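Local coordinates for cutinase-like protein (Cryptococcus sp., PDB 2CZQ) that probably hydrolyses carboxylic ester bonds, as expected of a cutinase-like enzyme built on the alpha/beta hydrolase fold, at residues G22-A25 with G26-T29; A90-V93 with A94-L98; Y194-A197 with V198-G202. One frame throughout, in Å; residues are numbered along the deposited sequence. Where two conformers were deposited one is given.

How the interactions relate
Three short-range contacts illustrate how local chemistry follows place in the fold. Interactions 1 and 3 are partly buried, with exposed Arg28 in the former and exposed Lys195 and Asn199 in the latter; helix 28-37, which starts within interaction 1, packs against the helix of interaction 3. Interaction 2 is mostly buried and lies across the chain's centre from interaction 1. All three have side chains on strand 78-84, but they use different means. At 22-29, an ST turn and two bridging waters lie at the start of a helix. At 90-98, regular backbone bonds accompany glutamine side chains crossing valines. At 194-202, a carbonyl that accepts two hydrogen bonds, a CH-pi contact and a glycine appear where a helix ends.

Interaction 1: residues G22-A25 with G26-T29; sequences GQSA and GFRT
The Phe27 ring receives Ser24 CB obliquely, 3.7 Å from its CD2, while the ring itself reaches Gln82 and Tyr84 of strand 78-84. A second flat group, the Arg28 guanidinium, has Ala25 CB at its edge and in its plane, 3.8 Å from NH2; Arg28 is modelled in two conformers, so this contact holds for one of them. The Gln23 amide is turned 36° from that guanidinium. With CG anti to the backbone N (chi1 -172°), the extended chain of Gln23 reaches forward and crosses Arg28 at a slant, its CD 3.8 Å from Arg28 CA; OE1 accepts from Asn31 ND2, and a water links NE2 to Arg28 O. A second water joins Ala25 O to Thr29 N. The bend between the segments has two bonds of its own. Phe27 N donates to Ser24 O at 3.1 Å, and Gly26 N donates to Ser24 OG at 3.0 Å. Glu19 fastens the bend through both carboxylate oxygens, one to Ser24 OG and the other to Ala25 N. The result is an ST turn overlaid on a beta turn, leading from the loop after strand 9-14 to Phe27, the N-cap of helix 28-37 in this alpha/beta hydrolase fold.

Interaction 2: residues A90-V93 with A94-L98; sequences ATVV and ALQQL
Helix 86-98 follows what is probably the nucleophile elbow of an alpha/beta hydrolase, and Val92, Val93, Gln96 and Gln97 meet one turn apart along it. The backbone is regular: Ala94 N, Leu95 N, Gln96 N and Gln97 N each bond to the carbonyl four residues earlier, as in Gln96 N to Val92 O at 3.0 Å. Ala90 O also accepts from Thr60 OG1 on helix 57-73, while Thr91 OG1 turns back to Gly87 O, which satisfies a buried hydroxyl. The side facing the sheet is mostly apolar: Leu95 packs on Leu81 and Val111, beside the methyl-bearing Thr91, and Leu95 CG passes 3.3 Å from Thr91 O. Gln96 crosses Val92 and Val93 obliquely, one turn on. Its CG lies anti to the carbonyl carbon (chi1 -64°), and the extended chain carries the amide back over the preceding turn, where NE2 comes 3.6 Å from Val92 CG1 and OE1 3.8 Å from Val93 CG2. The same NE2 donates to the carbonyls of Gln146 and Ser148, at the end of helix 143-146 and just after it. Further round, Gln97 has a similar extended shape, and its NE2 ends 3.8 Å from Val93 CG1.

Interaction 3: residues Y194-A197 with V198-G202; sequences YKFA and VNKLG
Lys195 O receives two donors from Asn199, one from the backbone and one from the side chain. Asn199 N reaches it at 2.9 Å, and Asn199 ND2 comes from the opposite face of the carbonyl plane, also at 2.9 Å with an N-H...O angle of 163°. The oxygen lies almost in the plane of the Asn199 amide. Asn199 is modelled in two conformers, so the side-chain bond belongs to one of them; there ND2 also donates to the terminal carboxylate oxygen OXT of Ala205. The neighbouring carbonyls are satisfied in turn: Tyr194 O by Val198 N, Phe196 O by Lys200 N, and Ala197 O by Leu201 N. Helix 187-200 finishes here in a Schellman motif. Gly202 takes the positive phi of 93° that leads the chain out of the helix, a backbone shape in which a CB would press on Leu201 O, and its N donates to Asn199 O at 3.0 Å. Separately, Leu201 O accepts from Ser3 OG near the start of the chain. Apolar contacts run beside these bonds. Lys200 CG, anti to the carbonyl carbon, lies over one face of the Phe196 ring in a CH-pi contact 4.0 Å from its centroid; the bend at chi2 (-60°) then turns the chain so that Lys200 CE comes 3.6 Å from Phe196 CE1. The ring also touches Phe112 of strand 108-114. Tyr194 and Val198 lie side by side and point the same way, with Tyr194 CD2 3.8 Å from Val198 CG2, and both pack on helix 28-37. Leu201 faces the sheet at Cys78 and Ile80, and its CG lies 3.1 Å from Ala197 O.

Interaction 1: residues G22-A25 with G26-T29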
loop_
_atom_site.group_PDB
_atom_site.type_symbol
_atom_site.label_atom_id
_atom_site.label_comp_id
_atom_site.label_asym_id
_atom_site.label_seq_id
_atom_site.Cartn_x
_atom_site.Cartn_y
_atom_site.Cartn_z
ATOM N N GLY A 22 -11.061 -9.027 -6.095
ATOM C CA GLY A 22 -10.191 -8.990 -7.255
ATOM C C GLY A 22 -9.164 -7.903 -7.021
ATOM O O GLY A 22 -9.161 -7.268 -5.962
ATOM N N GLN A 23 -8.287 -7.680 -7.992
ATOM C CA GLN A 23 -7.270 -6.650 -7.841
ATOM C C GLN A 23 -7.913 -5.271 -7.754
ATOM O O GLN A 23 -8.867 -4.971 -8.475
ATOM C CB GLN A 23 -6.274 -6.699 -8.997
ATOM C CG GLN A 23 -5.088 -5.776 -8.777
ATOM C CD GLN A 23 -4.020 -5.826 -9.858
ATOM O OE1 GLN A 23 -2.946 -5.279 -9.655
ATOM N NE2 GLN A 23 -4.303 -6.452 -10.992
ATOM N N SER A 24 -7.397 -4.429 -6.867
ATOM C CA SER A 24 -7.866 -3.055 -6.804
ATOM C C SER A 24 -7.510 -2.312 -8.084
ATOM O O SER A 24 -6.397 -2.448 -8.613
ATOM C CB SER A 24 -7.225 -2.337 -5.622
ATOM O OG SER A 24 -7.603 -0.971 -5.590
ATOM N N ALA A 25 -8.446 -1.500 -8.567
ATOM C CA ALA A 25 -8.164 -0.595 -9.670
ATOM C C ALA A 25 -6.989 0.320 -9.334
ATOM O O ALA A 25 -6.298 0.791 -10.235
ATOM C CB ALA A 25 -9.388 0.228 -10.006
ATOM N N GLY A 26 -6.761 0.564 -8.043
ATOM C CA GLY A 26 -5.658 1.403 -7.612
ATOM C C GLY A 26 -4.277 0.918 -8.016
ATOM O O GLY A 26 -3.356 1.726 -8.087
ATOM N N PHE A 27 -4.126 -0.385 -8.269
ATOM C CA PHE A 27 -2.802 -0.959 -8.530
ATOM C C PHE A 27 -2.676 -1.693 -9.845
ATOM O O PHE A 27 -1.610 -2.194 -10.163
ATOM C CB PHE A 27 -2.361 -1.857 -7.365
ATOM C CG PHE A 27 -2.589 -1.214 -6.049
ATOM C CD1 PHE A 27 -1.826 -0.115 -5.674
ATOM C CD2 PHE A 27 -3.630 -1.619 -5.230
ATOM C CE1 PHE A 27 -2.074 0.547 -4.486
ATOM C CE2 PHE A 27 -3.885 -0.967 -4.029
ATOM C CZ PHE A 27 -3.109 0.123 -3.656
ATOM N N ARG A 28 -3.746 -1.747 -10.627
ATOM C CA ARG A 28 -3.737 -2.569 -11.834
ATOM C C ARG A 28 -2.606 -2.202 -12.796
ATOM O O ARG A 28 -1.864 -3.074 -13.255
ATOM C CB ARG A 28 -5.087 -2.468 -12.545
ATOM C CG ARG A 28 -5.373 -3.587 -13.533
ATOM C CD ARG A 28 -6.804 -3.607 -14.073
ATOM N NE ARG A 28 -7.777 -3.056 -13.127
ATOM C CZ ARG A 28 -8.875 -3.684 -12.712
ATOM N NH1 ARG A 28 -9.165 -4.904 -13.147
ATOM N NH2 ARG A 28 -9.688 -3.087 -11.852
ATOM N N THR A 29 -2.471 -0.919 -13.114
ATOM C CA THR A 29 -1.447 -0.513 -14.060
ATOM C C THR A 29 -0.049 -0.755 -13.511
ATOM O O THR A 29 0.758 -1.425 -14.154
ATOM C CB THR A 29 -1.657 0.934 -14.477
ATOM O OG1 THR A 29 -2.846 0.985 -15.272
ATOM C CG2 THR A 29 -0.545 1.406 -15.418
HETATM O O HOH W 1 -2.545 -5.791 -13.338
HETATM O O HOH W 2 -4.495 1.172 -12.297
#

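Interaction 2: residues A90-V93 with A94-L98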
loop_
_atom_site.group_PDB
_atom_site.type_symbol
_atom_site.label_atom_id
_atom_site.label_comp_id
_atom_site.label_asym_id
_atom_site.label_seq_id
_atom_site.Cartn_x
_atom_site.Cartn_y
_atom_site.Cartn_z
ATOM N N ALA A 90 -6.364 -1.066 6.312
ATOM C CA ALA A 90 -6.129 -2.469 6.667
ATOM C C ALA A 90 -4.639 -2.810 6.650
ATOM O O ALA A 90 -4.156 -3.587 7.483
ATOM C CB ALA A 90 -6.889 -3.391 5.735
ATOM N N THR A 91 -3.917 -2.223 5.702
ATOM C CA THR A 91 -2.477 -2.430 5.583
ATOM C C THR A 91 -1.724 -1.781 6.742
ATOM O O THR A 91 -0.840 -2.399 7.338
ATOM C CB THR A 91 -1.979 -1.888 4.237
ATOM O OG1 THR A 91 -2.637 -2.580 3.164
ATOM C CG2 THR A 91 -0.502 -2.197 4.038
ATOM N N VAL A 92 -2.075 -0.535 7.064
ATOM C CA VAL A 92 -1.477 0.162 8.198
ATOM C C VAL A 92 -1.625 -0.663 9.479
ATOM O O VAL A 92 -0.665 -0.829 10.234
ATOM C CB VAL A 92 -2.101 1.563 8.368
ATOM C CG1 VAL A 92 -1.712 2.179 9.705
ATOM C CG2 VAL A 92 -1.692 2.468 7.212
ATOM N N VAL A 93 -2.822 -1.186 9.713
ATOM C CA VAL A 93 -3.061 -1.975 10.913
ATOM C C VAL A 93 -2.262 -3.280 10.881
ATOM O O VAL A 93 -1.765 -3.727 11.918
ATOM C CB VAL A 93 -4.572 -2.173 11.159
ATOM C CG1 VAL A 93 -4.830 -3.060 12.375
ATOM C CG2 VAL A 93 -5.233 -0.811 11.354
ATOM N N ALA A 94 -2.085 -3.863 9.694
ATOM C CA ALA A 94 -1.183 -5.008 9.562
ATOM C C ALA A 94 0.232 -4.651 10.011
ATOM O O ALA A 94 0.871 -5.430 10.716
ATOM C CB ALA A 94 -1.175 -5.554 8.134
ATOM N N LEU A 95 0.726 -3.476 9.624
ATOM C CA LEU A 95 2.066 -3.058 10.041
ATOM C C LEU A 95 2.152 -2.949 11.557
ATOM O O LEU A 95 3.141 -3.362 12.171
ATOM C CB LEU A 95 2.463 -1.722 9.420
ATOM C CG LEU A 95 2.289 -1.543 7.911
ATOM C CD1 LEU A 95 2.887 -0.216 7.479
ATOM C CD2 LEU A 95 2.898 -2.697 7.115
ATOM N N GLN A 96 1.105 -2.386 12.156
ATOM C CA GLN A 96 1.041 -2.232 13.604
ATOM C C GLN A 96 1.106 -3.584 14.312
ATOM O O GLN A 96 1.735 -3.712 15.363
ATOM C CB GLN A 96 -0.230 -1.479 14.003
ATOM C CG GLN A 96 -0.282 -0.049 13.474
ATOM C CD GLN A 96 -1.652 0.595 13.618
ATOM O OE1 GLN A 96 -2.617 -0.049 14.034
ATOM N NE2 GLN A 96 -1.743 1.871 13.257
ATOM N N GLN A 97 0.468 -4.592 13.725
ATOM C CA GLN A 97 0.448 -5.933 14.296
ATOM C C GLN A 97 1.727 -6.713 14.020
ATOM O O GLN A 97 2.154 -7.504 14.860
ATOM C CB GLN A 97 -0.749 -6.719 13.775
ATOM C CG GLN A 97 -2.061 -6.227 14.345
ATOM C CD GLN A 97 -3.249 -7.046 13.892
ATOM O OE1 GLN A 97 -3.102 -8.191 13.466
ATOM N NE2 GLN A 97 -4.437 -6.462 13.988
ATOM N N LEU A 98 2.330 -6.507 12.855
ATOM C CA LEU A 98 3.549 -7.228 12.498
ATOM C C LEU A 98 4.753 -6.807 13.329
ATOM O O LEU A 98 5.648 -7.609 13.583
ATOM C CB LEU A 98 3.871 -7.060 11.017
ATOM C CG LEU A 98 2.957 -7.789 10.031
ATOM C CD1 LEU A 98 3.273 -7.358 8.612
ATOM C CD2 LEU A 98 3.050 -9.302 10.179
#

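Interaction 3: residues Y194-A197 with V198-G202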
loop_
_atom_site.group_PDB
_atom_site.type_symbol
_atom_site.label_atom_id
_atom_site.label_comp_id
_atom_site.label_asym_id
_atom_site.label_seq_id
_atom_site.Cartn_x
_atom_site.Cartn_y
_atom_site.Cartn_z
ATOM N N TYR A 194 5.081 1.678 -9.456
ATOM C CA TYR A 194 5.849 0.685 -10.196
ATOM C C TYR A 194 7.346 0.826 -9.898
ATOM O O TYR A 194 8.011 -0.159 -9.576
ATOM C CB TYR A 194 5.525 0.760 -11.700
ATOM C CG TYR A 194 6.718 0.679 -12.619
ATOM C CD1 TYR A 194 7.195 1.817 -13.265
ATOM C CD2 TYR A 194 7.383 -0.527 -12.835
ATOM C CE1 TYR A 194 8.296 1.761 -14.103
ATOM C CE2 TYR A 194 8.487 -0.592 -13.671
ATOM C CZ TYR A 194 8.937 0.552 -14.300
ATOM O OH TYR A 194 10.039 0.474 -15.114
ATOM N N LYS A 195 7.874 2.048 -9.978
ATOM C CA LYS A 195 9.296 2.252 -9.723
ATOM C C LYS A 195 9.664 1.915 -8.284
ATOM O O LYS A 195 10.702 1.296 -8.030
ATOM C CB LYS A 195 9.716 3.681 -10.057
ATOM C CG LYS A 195 9.708 3.971 -11.540
ATOM C CD LYS A 195 10.353 5.294 -11.897
ATOM C CE LYS A 195 10.326 5.470 -13.407
ATOM N NZ LYS A 195 11.069 6.661 -13.900
ATOM N N PHE A 196 8.804 2.321 -7.352
ATOM C CA PHE A 196 9.002 2.047 -5.934
ATOM C C PHE A 196 9.122 0.542 -5.697
ATOM O O PHE A 196 10.084 0.075 -5.084
ATOM C CB PHE A 196 7.840 2.636 -5.130
ATOM C CG PHE A 196 7.832 2.258 -3.675
ATOM C CD1 PHE A 196 8.653 2.912 -2.767
ATOM C CD2 PHE A 196 6.974 1.266 -3.207
ATOM C CE1 PHE A 196 8.623 2.579 -1.416
ATOM C CE2 PHE A 196 6.945 0.927 -1.861
ATOM C CZ PHE A 196 7.767 1.589 -0.967
ATOM N N ALA A 197 8.146 -0.209 -6.199
ATOM C CA ALA A 197 8.128 -1.653 -6.003
ATOM C C ALA A 197 9.337 -2.326 -6.638
ATOM O O ALA A 197 10.011 -3.124 -5.993
ATOM C CB ALA A 197 6.854 -2.247 -6.544
ATOM N N VAL A 198 9.624 -2.010 -7.899
ATOM C CA VAL A 198 10.732 -2.668 -8.585
ATOM C C VAL A 198 12.046 -2.392 -7.853
ATOM O O VAL A 198 12.845 -3.306 -7.619
ATOM C CB VAL A 198 10.810 -2.276 -10.076
ATOM C CG1 VAL A 198 12.117 -2.749 -10.701
ATOM C CG2 VAL A 198 9.627 -2.862 -10.830
ATOM N N ASN A 199 12.259 -1.141 -7.457
ATOM C CA ASN A 199 13.474 -0.796 -6.727
ATOM C C ASN A 199 13.565 -1.477 -5.363
ATOM O O ASN A 199 14.614 -2.019 -5.015
ATOM C CB ASN A 199 13.622 0.718 -6.597
ATOM C CG ASN A 199 14.293 1.331 -7.802
ATOM O OD1 ASN A 199 15.518 1.340 -7.902
ATOM N ND2 ASN A 199 13.495 1.828 -8.737
ATOM N N LYS A 200 12.469 -1.492 -4.607
ATOM C CA LYS A 200 12.477 -2.163 -3.308
ATOM C C LYS A 200 12.710 -3.666 -3.446
ATOM O O LYS A 200 13.292 -4.286 -2.554
ATOM C CB LYS A 200 11.192 -1.888 -2.524
ATOM C CG LYS A 200 11.027 -0.446 -2.033
ATOM C CD LYS A 200 12.151 -0.022 -1.102
ATOM C CE LYS A 200 11.841 1.308 -0.441
ATOM N NZ LYS A 200 13.064 1.947 0.129
ATOM N N LEU A 201 12.258 -4.238 -4.561
ATOM C CA LEU A 201 12.449 -5.658 -4.844
ATOM C C LEU A 201 13.836 -5.990 -5.382
ATOM O O LEU A 201 14.138 -7.163 -5.609
ATOM C CB LEU A 201 11.381 -6.156 -5.818
ATOM C CG LEU A 201 9.952 -6.184 -5.271
ATOM C CD1 LEU A 201 8.959 -6.381 -6.408
ATOM C CD2 LEU A 201 9.783 -7.247 -4.192
ATOM N N GLY A 202 14.671 -4.970 -5.580
ATOM C CA GLY A 202 16.045 -5.176 -6.002
ATOM C C GLY A 202 16.286 -5.120 -7.496
ATOM O O GLY A 202 17.366 -5.498 -7.958
#